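Local atomic coordinates of myosin-17 (Arabidopsis thaliana, PDB entry 7KFL), a protein that probably carries cargo along actin filaments as a plant class XI myosin, its globular tail being the part that binds the cargo. Residues S20-Y25 with L74-S79. Numbering follows the deposited sequence.
Sequences SQNLGY and LAYWLS
The phenol of Tyr-76 reaches from its helix into the loop 20-25, where Leu-23 N donates to Tyr-76 OH over 3.2 Å with an N-H...O angle of 150°. Two waters meet the same hydroxyl. One accepts its proton and donates to Gln-21 O; the other donates both to Tyr-76 OH and to Gly-24 O. With CG anti to the backbone N (chi1 -178°), the long tyrosine side chain spans the gap between helix and loop, and its hydroxyl, able both to donate and to accept, suits a place that meets a backbone amide and two waters. A phenylalanine here would probably leave Leu-23 N without its acceptor and both waters without the hydroxyl that ties them to the helix.

Beside the hydroxyl-bearing carbon of the ring, Asn-22 OD1 lies 3.6 Å from Tyr-76 CE1. Tyr-25 passes in the opposite direction, its OH 3.5 Å from Tyr-76 CD1; the two rings are inclined at 75°.

This loop links helix 4-20 to the short hairpin of strands 25-26 and 29-30, so the contact joins that connection to helix 71-89 within the largely helical cargo-binding domain.

Behind the first shell, Asn-22 shapes the loop through an Asx turn: its OD1 accepts from Gly-24 N at 2.7 Å, the donor standing above the carbonyl plane. Gly-24 itself has a positive phi, which favours glycine. On the helix side, Tyr-76 CD2 lies over one face of the Trp-77 indole, toward its rim. Ser-79 is small enough to sit beside Tyr-25 CE2; Tyr-25 OH is hydrogen-bonded to Asn-232 OD1, and Ser-79 OG to Asn-232 O.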
ATOM      1  N   SER A  20      24.956  -8.088  -5.560  1.00 59.17           N
ATOM      2  CA  SER A  20      24.631  -7.433  -6.858  1.00 58.92           C
ATOM      3  C   SER A  20      23.938  -8.434  -7.791  1.00 59.63           C
ATOM      4  O   SER A  20      23.156  -7.991  -8.651  1.00 60.72           O
ATOM      5  CB  SER A  20      25.855  -6.844  -7.510  1.00 58.69           C
ATOM      6  OG  SER A  20      26.266  -5.664  -6.836  1.00 58.29           O
ATOM      7  N   GLN A  21      24.229  -9.730  -7.633  1.00 60.01           N
ATOM      8  CA  GLN A  21      23.597 -10.836  -8.400  1.00 60.86           C
ATOM      9  C   GLN A  21      22.278 -11.241  -7.733  1.00 59.41           C
ATOM     10  O   GLN A  21      22.100 -10.945  -6.532  1.00 60.05           O
ATOM     11  CB  GLN A  21      24.516 -12.056  -8.450  1.00 62.98           C
ATOM     12  CG  GLN A  21      25.844 -11.808  -9.149  1.00 64.71           C
ATOM     13  CD  GLN A  21      26.823 -12.930  -8.898  1.00 66.34           C
ATOM     14  OE1 GLN A  21      26.463 -13.992  -8.391  1.00 67.06           O
ATOM     15  NE2 GLN A  21      28.077 -12.700  -9.253  1.00 67.42           N
ATOM     16  N   ASN A  22      21.400 -11.915  -8.481  1.00 57.63           N
ATOM     17  CA  ASN A  22      20.160 -12.534  -7.946  1.00 56.83           C
ATOM     18  C   ASN A  22      20.546 -13.809  -7.186  1.00 56.22           C
ATOM     19  O   ASN A  22      20.877 -14.814  -7.846  1.00 56.44           O
ATOM     20  CB  ASN A  22      19.141 -12.820  -9.051  1.00 57.07           C
ATOM     21  CG  ASN A  22      17.863 -13.452  -8.537  1.00 57.39           C
ATOM     22  OD1 ASN A  22      17.666 -13.593  -7.330  1.00 57.35           O
ATOM     23  ND2 ASN A  22      16.984 -13.836  -9.448  1.00 57.90           N
ATOM     24  N   LEU A  23      20.508 -13.763  -5.852  1.00 55.54           N
ATOM     25  CA  LEU A  23      20.767 -14.936  -4.975  1.00 56.16           C
ATOM     26  C   LEU A  23      19.449 -15.663  -4.681  1.00 55.68           C
ATOM     27  O   LEU A  23      19.496 -16.686  -3.974  1.00 55.40           O
ATOM     28  CB  LEU A  23      21.449 -14.468  -3.684  1.00 56.17           C
ATOM     29  CG  LEU A  23      22.782 -13.740  -3.865  1.00 56.60           C
ATOM     30  CD1 LEU A  23      23.480 -13.554  -2.526  1.00 56.36           C
ATOM     31  CD2 LEU A  23      23.694 -14.481  -4.834  1.00 57.49           C
ATOM     32  N   GLY A  24      18.326 -15.160  -5.208  1.00 55.32           N
ATOM     33  CA  GLY A  24      17.001 -15.796  -5.093  1.00 55.53           C
ATOM     34  C   GLY A  24      16.646 -16.102  -3.648  1.00 55.84           C
ATOM     35  O   GLY A  24      16.948 -15.265  -2.778  1.00 55.93           O
ATOM     36  N   TYR A  25      16.034 -17.262  -3.400  1.00 57.22           N
ATOM     37  CA  TYR A  25      15.443 -17.652  -2.093  1.00 58.72           C
ATOM     38  C   TYR A  25      15.782 -19.114  -1.797  1.00 61.47           C
ATOM     39  O   TYR A  25      16.010 -19.885  -2.746  1.00 62.21           O
ATOM     40  CB  TYR A  25      13.933 -17.388  -2.104  1.00 58.39           C
ATOM     41  CG  TYR A  25      13.592 -15.946  -2.381  1.00 58.02           C
ATOM     42  CD1 TYR A  25      13.472 -15.472  -3.678  1.00 57.80           C
ATOM     43  CD2 TYR A  25      13.454 -15.039  -1.344  1.00 57.61           C
ATOM     44  CE1 TYR A  25      13.200 -14.138  -3.936  1.00 57.57           C
ATOM     45  CE2 TYR A  25      13.179 -13.703  -1.584  1.00 57.02           C
ATOM     46  CZ  TYR A  25      13.053 -13.251  -2.884  1.00 57.05           C
ATOM     47  OH  TYR A  25      12.780 -11.937  -3.119  1.00 57.23           O
ATOM     48  N   LEU A  74      12.699  -4.113  -6.853  1.00 51.54           N
ATOM     49  CA  LEU A  74      12.053  -3.487  -5.664  1.00 50.26           C
ATOM     50  C   LEU A  74      11.434  -4.569  -4.774  1.00 49.38           C
ATOM     51  O   LEU A  74      11.666  -4.527  -3.553  1.00 49.86           O
ATOM     52  CB  LEU A  74      10.986  -2.481  -6.105  1.00 50.21           C
ATOM     53  CG  LEU A  74      11.493  -1.075  -6.425  1.00 49.88           C
ATOM     54  CD1 LEU A  74      10.435  -0.282  -7.173  1.00 49.70           C
ATOM     55  CD2 LEU A  74      11.913  -0.345  -5.159  1.00 49.41           C
ATOM     56  N   ALA A  75      10.654  -5.480  -5.359  1.00 49.50           N
ATOM     57  CA  ALA A  75      10.007  -6.616  -4.656  1.00 49.49           C
ATOM     58  C   ALA A  75      11.085  -7.482  -3.995  1.00 49.22           C
ATOM     59  O   ALA A  75      10.882  -7.911  -2.836  1.00 48.57           O
ATOM     60  CB  ALA A  75       9.167  -7.413  -5.626  1.00 49.60           C
ATOM     61  N   TYR A  76      12.195  -7.704  -4.708  1.00 49.25           N
ATOM     62  CA  TYR A  76      13.379  -8.479  -4.251  1.00 49.23           C
ATOM     63  C   TYR A  76      13.970  -7.824  -2.999  1.00 48.78           C
ATOM     64  O   TYR A  76      14.145  -8.517  -1.978  1.00 48.10           O
ATOM     65  CB  TYR A  76      14.429  -8.572  -5.362  1.00 49.64           C
ATOM     66  CG  TYR A  76      15.646  -9.383  -4.996  1.00 50.32           C
ATOM     67  CD1 TYR A  76      15.585 -10.767  -4.923  1.00 51.12           C
ATOM     68  CD2 TYR A  76      16.858  -8.774  -4.712  1.00 49.86           C
ATOM     69  CE1 TYR A  76      16.696 -11.524  -4.581  1.00 51.10           C
ATOM     70  CE2 TYR A  76      17.978  -9.515  -4.368  1.00 50.31           C
ATOM     71  CZ  TYR A  76      17.897 -10.895  -4.302  1.00 50.86           C
ATOM     72  OH  TYR A  76      18.995 -11.632  -3.962  1.00 51.05           O
ATOM     73  N   TRP A  77      14.255  -6.521  -3.078  1.00 48.81           N
ATOM     74  CA  TRP A  77      14.955  -5.755  -2.010  1.00 48.42           C
ATOM     75  C   TRP A  77      13.996  -5.390  -0.871  1.00 47.79           C
ATOM     76  O   TRP A  77      14.495  -5.104   0.231  1.00 47.09           O
ATOM     77  CB  TRP A  77      15.667  -4.525  -2.590  1.00 48.19           C
ATOM     78  CG  TRP A  77      17.001  -4.871  -3.171  1.00 48.41           C
ATOM     79  CD1 TRP A  77      17.422  -4.688  -4.455  1.00 48.69           C
ATOM     80  CD2 TRP A  77      18.086  -5.513  -2.481  1.00 48.44           C
ATOM     81  NE1 TRP A  77      18.702  -5.150  -4.607  1.00 49.03           N
ATOM     82  CE2 TRP A  77      19.134  -5.665  -3.413  1.00 48.69           C
ATOM     83  CE3 TRP A  77      18.276  -5.965  -1.170  1.00 48.60           C
ATOM     84  CZ2 TRP A  77      20.352  -6.248  -3.068  1.00 49.16           C
ATOM     85  CZ3 TRP A  77      19.482  -6.538  -0.829  1.00 48.52           C
ATOM     86  CH2 TRP A  77      20.503  -6.676  -1.767  1.00 48.93           C
ATOM     87  N   LEU A  78      12.682  -5.413  -1.106  1.00 48.03           N
ATOM     88  CA  LEU A  78      11.678  -5.298  -0.015  1.00 49.40           C
ATOM     89  C   LEU A  78      11.786  -6.532   0.887  1.00 50.61           C
ATOM     90  O   LEU A  78      11.944  -6.359   2.112  1.00 50.16           O
ATOM     91  CB  LEU A  78      10.267  -5.172  -0.595  1.00 49.39           C
ATOM     92  CG  LEU A  78       9.160  -5.047   0.451  1.00 49.49           C
ATOM     93  CD1 LEU A  78       9.054  -3.617   0.951  1.00 49.61           C
ATOM     94  CD2 LEU A  78       7.827  -5.524  -0.100  1.00 49.87           C
ATOM     95  N   SER A  79      11.712  -7.727   0.293  1.00 52.87           N
ATOM     96  CA  SER A  79      11.759  -9.035   0.999  1.00 54.25           C
ATOM     97  C   SER A  79      13.085  -9.181   1.758  1.00 54.39           C
ATOM     98  O   SER A  79      13.053  -9.657   2.909  1.00 55.53           O
ATOM     99  CB  SER A  79      11.548 -10.176   0.044  1.00 55.58           C
ATOM    100  OG  SER A  79      11.301 -11.383   0.752  1.00 57.00           O
TER
HETATM  101  O   HOH W   1      21.357 -10.210  -4.064  1.00 56.11           O
HETATM  102  O   HOH W   2      18.146 -13.120  -2.011  1.00 45.62           O